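Local coordinates for tyrosine-protein phosphatase non-receptor type 18 (Homo sapiens, PDB 2OC3) that removes phosphate from phosphotyrosine residues of proteins, acting on autophosphorylated tyrosine kinases, through its catalytic domain, at residues W44-S56 with K67-L79. Numbering follows the deposited sequence.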
ATOM      1  N   TRP A  44       4.630  20.240  -7.913  1.00  9.39           N
ATOM      2  CA  TRP A  44       4.818  20.200  -6.472  1.00  7.91           C
ATOM      3  C   TRP A  44       6.190  19.601  -6.101  1.00 11.56           C
ATOM      4  O   TRP A  44       6.909  20.034  -5.186  1.00  9.32           O
ATOM      5  CB  TRP A  44       3.681  19.376  -5.812  1.00 10.20           C
ATOM      6  CG  TRP A  44       4.009  19.030  -4.382  1.00  9.47           C
ATOM      7  CD1 TRP A  44       3.834  19.834  -3.277  1.00 14.51           C
ATOM      8  CD2 TRP A  44       4.611  17.822  -3.906  1.00  9.97           C
ATOM      9  NE1 TRP A  44       4.284  19.191  -2.155  1.00 14.99           N
ATOM     10  CE2 TRP A  44       4.766  17.957  -2.501  1.00 15.06           C
ATOM     11  CE3 TRP A  44       4.994  16.619  -4.507  1.00 12.37           C
ATOM     12  CZ2 TRP A  44       5.290  16.935  -1.711  1.00 11.02           C
ATOM     13  CZ3 TRP A  44       5.517  15.608  -3.713  1.00 11.75           C
ATOM     14  CH2 TRP A  44       5.684  15.786  -2.329  1.00 11.68           C
ATOM     15  N   LYS A  45       6.600  18.565  -6.801  1.00  8.38           N
ATOM     16  CA  LYS A  45       7.927  18.038  -6.555  1.00  9.84           C
ATOM     17  C   LYS A  45       8.982  19.129  -6.729  1.00 11.36           C
ATOM     18  O   LYS A  45       9.981  19.171  -6.006  1.00 14.54           O
ATOM     19  CB  LYS A  45       8.268  16.880  -7.492  1.00 12.47           C
ATOM     20  CG  LYS A  45       7.522  15.596  -7.185  1.00 14.42           C
ATOM     21  CD  LYS A  45       7.715  14.534  -8.299  1.00 29.81           C
ATOM     22  CE  LYS A  45       9.140  14.173  -8.624  1.00 30.67           C
ATOM     23  NZ  LYS A  45       9.157  13.070  -9.679  1.00 21.18           N
ATOM     24  N   ALA A  46       8.770  19.967  -7.742  1.00  9.44           N
ATOM     25  CA  ALA A  46       9.779  20.969  -8.096  1.00 10.80           C
ATOM     26  C   ALA A  46       9.788  22.128  -7.151  1.00 13.02           C
ATOM     27  O   ALA A  46      10.863  22.674  -6.864  1.00 15.09           O
ATOM     28  CB  ALA A  46       9.524  21.442  -9.501  1.00 13.93           C
ATOM     29  N   ASP A  47       8.607  22.560  -6.701  1.00 10.14           N
ATOM     30  CA  ASP A  47       8.500  23.798  -5.911  1.00 11.36           C
ATOM     31  C   ASP A  47       8.055  23.648  -4.470  1.00 10.19           C
ATOM     32  O   ASP A  47       8.137  24.593  -3.684  1.00 15.41           O
ATOM     33  CB  ASP A  47       7.494  24.716  -6.563  1.00 13.42           C
ATOM     34  CG  ASP A  47       7.974  25.264  -7.883  1.00 17.78           C
ATOM     35  OD1 ASP A  47       9.193  25.217  -8.192  1.00 16.66           O
ATOM     36  OD2 ASP A  47       7.096  25.767  -8.604  1.00 13.99           O
ATOM     37  N   GLY A  48       7.570  22.472  -4.130  1.00 10.71           N
ATOM     38  CA  GLY A  48       7.061  22.187  -2.793  1.00 11.02           C
ATOM     39  C   GLY A  48       8.127  21.645  -1.854  1.00  9.96           C
ATOM     40  O   GLY A  48       9.279  21.494  -2.206  1.00 10.44           O
ATOM     41  N   VAL A  49       7.683  21.344  -0.637  1.00 10.51           N
ATOM     42  CA  VAL A  49       8.584  20.746   0.356  1.00  9.14           C
ATOM     43  C   VAL A  49       8.639  19.255   0.019  1.00  8.68           C
ATOM     44  O   VAL A  49       7.740  18.472   0.377  1.00  9.47           O
ATOM     45  CB  VAL A  49       8.114  21.016   1.774  1.00 11.40           C
ATOM     46  CG1 VAL A  49       9.088  20.392   2.807  1.00 11.90           C
ATOM     47  CG2 VAL A  49       7.951  22.561   2.012  1.00 11.81           C
ATOM     48  N   CYS A  50       9.691  18.870  -0.691  1.00  7.44           N
ATOM     49  CA  CYS A  50       9.806  17.546  -1.271  1.00 10.84           C
ATOM     50  C   CYS A  50      11.254  17.209  -1.445  1.00  8.84           C
ATOM     51  O   CYS A  50      12.004  17.913  -2.156  1.00 10.18           O
ATOM     52  CB  CYS A  50       9.089  17.486  -2.599  1.00  8.82           C
ATOM     53  SG  CYS A  50       9.245  15.866  -3.405  1.00 12.21           S
ATOM     54  N   SER A  51      11.718  16.196  -0.708  1.00  7.30           N
ATOM     55  CA  SER A  51      13.111  15.751  -0.828  1.00  8.36           C
ATOM     56  C   SER A  51      13.267  14.245  -0.607  1.00  7.22           C
ATOM     57  O   SER A  51      12.348  13.593  -0.141  1.00  8.52           O
ATOM     58  CB  SER A  51      14.007  16.530   0.146  1.00  8.72           C
ATOM     59  OG  SER A  51      13.627  16.372   1.498  1.00  8.61           O
ATOM     60  N   THR A  52      14.412  13.712  -1.022  1.00  8.92           N
ATOM     61  CA  THR A  52      14.700  12.283  -0.968  1.00  8.34           C
ATOM     62  C   THR A  52      16.127  12.046  -0.402  1.00  9.73           C
ATOM     63  O   THR A  52      16.862  11.144  -0.873  1.00 12.41           O
ATOM     64  CB  THR A  52      14.514  11.635  -2.357  1.00 10.84           C
ATOM     65  OG1 THR A  52      15.350  12.316  -3.314  1.00 14.28           O
ATOM     66  CG2 THR A  52      13.062  11.727  -2.810  1.00  9.97           C
ATOM     67  N   VAL A  53      16.484  12.821   0.623  1.00  9.59           N
ATOM     68  CA  VAL A  53      17.831  12.809   1.224  1.00 12.60           C
ATOM     69  C   VAL A  53      18.108  11.422   1.841  1.00 12.73           C
ATOM     70  O   VAL A  53      19.148  10.800   1.573  1.00 14.16           O
ATOM     71  CB  VAL A  53      17.928  13.915   2.327  1.00 16.80           C
ATOM     72  CG1 VAL A  53      19.212  13.800   3.164  1.00 20.98           C
ATOM     73  CG2 VAL A  53      17.813  15.304   1.697  1.00 15.22           C
ATOM     74  N   ALA A  54      17.179  10.909   2.644  1.00 11.17           N
ATOM     75  CA  ALA A  54      17.462   9.706   3.407  1.00  9.97           C
ATOM     76  C   ALA A  54      17.677   8.530   2.458  1.00 11.06           C
ATOM     77  O   ALA A  54      18.581   7.697   2.635  1.00 11.64           O
ATOM     78  CB  ALA A  54      16.339   9.417   4.375  1.00 11.20           C
ATOM     79  N   GLY A  55      16.754   8.388   1.510  1.00 10.00           N
ATOM     80  CA  GLY A  55      16.855   7.276   0.538  1.00 12.39           C
ATOM     81  C   GLY A  55      18.068   7.238  -0.364  1.00 12.19           C
ATOM     82  O   GLY A  55      18.393   6.184  -0.930  1.00 11.67           O
ATOM     83  N   SER A  56      18.735   8.394  -0.492  1.00 13.24           N
ATOM     84  CA  SER A  56      19.938   8.519  -1.317  0.50 15.53           C
ATOM     85  C   SER A  56      21.226   8.420  -0.510  1.00 13.73           C
ATOM     86  O   SER A  56      22.323   8.495  -1.080  1.00 22.16           O
ATOM     87  CB  SER A  56      19.931   9.857  -2.060  0.50 19.16           C
ATOM     88  OG  SER A  56      18.831   9.932  -2.929  0.50 18.17           O
ATOM     89  N   LYS A  67      15.867   2.306  -8.504  1.00 17.62           N
ATOM     90  CA  LYS A  67      16.644   3.549  -8.325  1.00 20.66           C
ATOM     91  C   LYS A  67      15.796   4.817  -8.435  1.00 18.12           C
ATOM     92  O   LYS A  67      16.171   5.872  -7.898  1.00 20.47           O
ATOM     93  CB  LYS A  67      17.787   3.590  -9.351  1.00 27.10           C
ATOM     94  CG  LYS A  67      18.813   2.468  -9.180  1.00 24.62           C
ATOM     95  CD  LYS A  67      19.972   2.627 -10.191  1.00 27.49           C
ATOM     96  N   ASP A  68      14.686   4.740  -9.160  1.00 19.59           N
ATOM     97  CA  ASP A  68      13.865   5.914  -9.388  1.00 18.82           C
ATOM     98  C   ASP A  68      12.683   6.019  -8.430  1.00 16.44           C
ATOM     99  O   ASP A  68      11.812   6.862  -8.637  1.00 21.10           O
ATOM    100  CB  ASP A  68      13.383   6.001 -10.848  1.00 19.23           C
ATOM    101  CG  ASP A  68      12.473   4.853 -11.275  1.00 26.01           C
ATOM    102  OD1 ASP A  68      12.535   3.759 -10.687  1.00 20.44           O
ATOM    103  OD2 ASP A  68      11.693   5.035 -12.250  1.00 25.72           O
ATOM    104  N   VAL A  69      12.644   5.157  -7.403  1.00 10.97           N
ATOM    105  CA  VAL A  69      11.591   5.230  -6.390  1.00 11.93           C
ATOM    106  C   VAL A  69      12.231   5.378  -5.013  1.00 11.61           C
ATOM    107  O   VAL A  69      12.736   4.435  -4.436  1.00 11.58           O
ATOM    108  CB  VAL A  69      10.646   4.007  -6.407  1.00 11.18           C
ATOM    109  CG1 VAL A  69       9.611   4.179  -5.346  1.00 12.35           C
ATOM    110  CG2 VAL A  69       9.967   3.891  -7.790  1.00 12.49           C
ATOM    111  N   LEU A  70      12.242   6.615  -4.534  1.00  9.36           N
ATOM    112  CA  LEU A  70      12.750   6.940  -3.208  1.00  9.65           C
ATOM    113  C   LEU A  70      11.648   7.561  -2.368  1.00  9.20           C
ATOM    114  O   LEU A  70      10.920   8.407  -2.866  1.00  9.02           O
ATOM    115  CB  LEU A  70      13.889   7.953  -3.347  1.00 12.55           C
ATOM    116  CG  LEU A  70      15.089   7.519  -4.208  1.00 15.77           C
ATOM    117  CD1 LEU A  70      16.070   8.699  -4.385  1.00 19.83           C
ATOM    118  CD2 LEU A  70      15.739   6.313  -3.633  1.00 18.07           C
ATOM    119  N   PRO A  71      11.572   7.212  -1.093  1.00  8.34           N
ATOM    120  CA  PRO A  71      10.498   7.748  -0.276  1.00  6.50           C
ATOM    121  C   PRO A  71      10.742   9.230  -0.012  1.00 10.76           C
ATOM    122  O   PRO A  71      11.868   9.665   0.222  1.00 10.16           O
ATOM    123  CB  PRO A  71      10.640   6.943   1.037  1.00  8.25           C
ATOM    124  CG  PRO A  71      12.093   6.650   1.125  1.00 10.35           C
ATOM    125  CD  PRO A  71      12.488   6.369  -0.298  1.00 10.03           C
ATOM    126  N   TYR A  72       9.686  10.017  -0.003  1.00  8.09           N
ATOM    127  CA  TYR A  72       9.868  11.437   0.318  1.00  5.94           C
ATOM    128  C   TYR A  72      10.209  11.536   1.783  1.00  7.22           C
ATOM    129  O   TYR A  72       9.608  10.880   2.625  1.00  8.91           O
ATOM    130  CB  TYR A  72       8.575  12.195   0.085  1.00  6.56           C
ATOM    131  CG  TYR A  72       8.115  12.184  -1.373  1.00  8.28           C
ATOM    132  CD1 TYR A  72       9.049  12.359  -2.386  1.00 10.71           C
ATOM    133  CD2 TYR A  72       6.768  12.033  -1.733  1.00 14.60           C
ATOM    134  CE1 TYR A  72       8.684  12.390  -3.719  1.00 14.12           C
ATOM    135  CE2 TYR A  72       6.402  12.071  -3.111  1.00  9.61           C
ATOM    136  CZ  TYR A  72       7.384  12.263  -4.066  1.00 12.88           C
ATOM    137  OH  TYR A  72       7.118  12.273  -5.462  1.00 17.55           O
ATOM    138  N   ASP A  73      11.201  12.344   2.112  1.00  7.31           N
ATOM    139  CA  ASP A  73      11.579  12.524   3.521  1.00  6.44           C
ATOM    140  C   ASP A  73      10.427  12.991   4.396  1.00  6.62           C
ATOM    141  O   ASP A  73      10.392  12.698   5.581  1.00  8.53           O
ATOM    142  CB  ASP A  73      12.678  13.592   3.615  1.00  6.31           C
ATOM    143  CG  ASP A  73      13.990  13.186   2.920  1.00 12.10           C
ATOM    144  OD1 ASP A  73      14.465  12.039   3.145  1.00 11.31           O
ATOM    145  OD2 ASP A  73      14.577  14.013   2.169  1.00  9.95           O
ATOM    146  N   GLN A  74       9.542  13.797   3.833  1.00  6.82           N
ATOM    147  CA  GLN A  74       8.522  14.493   4.618  1.00  6.64           C
ATOM    148  C   GLN A  74       7.523  13.570   5.323  1.00  7.77           C
ATOM    149  O   GLN A  74       6.900  13.952   6.317  1.00  9.10           O
ATOM    150  CB  GLN A  74       7.771  15.472   3.729  1.00  6.99           C
ATOM    151  CG  GLN A  74       8.591  16.669   3.265  1.00  8.18           C
ATOM    152  CD  GLN A  74       9.725  16.342   2.359  1.00  7.00           C
ATOM    153  OE1 GLN A  74       9.661  15.458   1.492  1.00  7.93           O
ATOM    154  NE2 GLN A  74      10.838  17.131   2.520  1.00  8.64           N
ATOM    155  N   THR A  75       7.326  12.382   4.759  1.00  6.28           N
ATOM    156  CA  THR A  75       6.318  11.430   5.204  1.00  6.19           C
ATOM    157  C   THR A  75       6.971  10.034   5.378  1.00  7.68           C
ATOM    158  O   THR A  75       6.246   9.056   5.546  1.00  7.35           O
ATOM    159  CB  THR A  75       5.200  11.311   4.155  1.00  6.80           C
ATOM    160  OG1 THR A  75       5.797  10.924   2.914  1.00  7.59           O
ATOM    161  CG2 THR A  75       4.402  12.620   4.009  1.00  8.78           C
ATOM    162  N   ARG A  76       8.298   9.903   5.327  1.00  7.08           N
ATOM    163  CA  ARG A  76       8.895   8.573   5.372  1.00  6.28           C
ATOM    164  C   ARG A  76       8.667   7.894   6.708  1.00  7.69           C
ATOM    165  O   ARG A  76       8.573   8.524   7.752  1.00  8.85           O
ATOM    166  CB  ARG A  76      10.398   8.567   5.043  1.00  8.44           C
ATOM    167  CG  ARG A  76      11.295   9.133   6.095  1.00 12.02           C
ATOM    168  CD  ARG A  76      12.745   9.033   5.652  1.00 12.11           C
ATOM    169  NE  ARG A  76      13.697   9.412   6.693  1.00 12.15           N
ATOM    170  CZ  ARG A  76      14.428   8.574   7.435  1.00 14.07           C
ATOM    171  NH1 ARG A  76      15.283   9.083   8.332  1.00 13.18           N
ATOM    172  NH2 ARG A  76      14.352   7.249   7.308  1.00 10.08           N
ATOM    173  N   VAL A  77       8.626   6.567   6.680  1.00  7.71           N
ATOM    174  CA  VAL A  77       8.517   5.758   7.894  1.00  8.47           C
ATOM    175  C   VAL A  77       9.882   5.717   8.548  1.00  9.97           C
ATOM    176  O   VAL A  77      10.840   5.254   7.961  1.00 11.56           O
ATOM    177  CB  VAL A  77       8.069   4.323   7.513  1.00  8.42           C
ATOM    178  CG1 VAL A  77       8.140   3.426   8.764  1.00 12.89           C
ATOM    179  CG2 VAL A  77       6.678   4.321   6.949  1.00 10.26           C
ATOM    180  N   ILE A  78       9.969   6.176   9.791  1.00  9.26           N
ATOM    181  CA  ILE A  78      11.201   6.160  10.557  1.00  9.80           C
ATOM    182  C   ILE A  78      11.114   4.996  11.530  1.00 11.83           C
ATOM    183  O   ILE A  78      10.255   4.972  12.410  1.00 13.75           O
ATOM    184  CB  ILE A  78      11.393   7.476  11.348  1.00 14.85           C
ATOM    185  CG1 ILE A  78      11.294   8.677  10.432  1.00 19.41           C
ATOM    186  CG2 ILE A  78      12.736   7.470  12.086  1.00 17.27           C
ATOM    187  CD1 ILE A  78      12.482   8.868   9.626  1.00 24.40           C
ATOM    188  N   LEU A  79      11.960   4.011  11.331  1.00 10.97           N
ATOM    189  CA  LEU A  79      11.972   2.830  12.214  1.00  7.31           C
ATOM    190  C   LEU A  79      12.797   3.145  13.469  1.00 12.32           C
ATOM    191  O   LEU A  79      13.872   3.784  13.397  1.00 13.94           O
ATOM    192  CB  LEU A  79      12.547   1.619  11.486  1.00  9.03           C
ATOM    193  CG  LEU A  79      11.731   1.180  10.248  1.00  7.27           C
ATOM    194  CD1 LEU A  79      12.431   0.038   9.492  1.00  8.76           C
ATOM    195  CD2 LEU A  79      10.272   0.823  10.632  1.00 12.12           C
TER
HETATM  196  O   HOH W   1      14.267   9.778   1.573  1.00 11.50           O
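A loop-on-loop contact at the surface of the phosphatase domain joins the chain leaving helix 29-47 to the loop that leads into strand 76-78, and at its centre the carboxylate of D73 binds the backbone N-H groups of V53 and A54. It is a worked example of how one acidic side chain can bind two successive amides of a short helical turn, here 53-56. Both oxygens of D73 use their syn lone pairs, OD2 toward V53 N at 2.7 Å and OD1 toward A54 N at 3.0 Å, a forked grip. The anti lone pair of OD2 takes the hydroxyl of S51, whose OG lies 2.6 Å away, while a water links OD1 to G55 N and P71 O. With chi1 near +60°, S51 OG faces D73 and also accepts a bond from Q74 NE2. Q74, folded back at chi2 (66°), returns its OE1 to S51 N, and D73 N bonds S51 O at 2.8 Å, so S51 is held through N, O and OG together.

Beside this polar cluster, the rim of the W44 six-membered ring meets one face of Y72 in an edge-to-face pair, planes at 76° and centroids 5.3 Å apart. C50 SG approaches the Y72 ring obliquely, 4.0 Å from its centroid. At the far end A54 CB lies near R76 NE, and L70 CB packs against T52 CB and CG2.

The Y72 side chain lies about 8 Å from that of C237, which probably binds substrate, placing the contact beside the active-site region. R76 forms a salt bridge with D89. P71 packs on Y90 and N94, while backbone bonds from T75 to F95 and from V77 to G93 tie the loop's end and strand 76-78 to strand 93-97, an outermost strand of the mixed sheet.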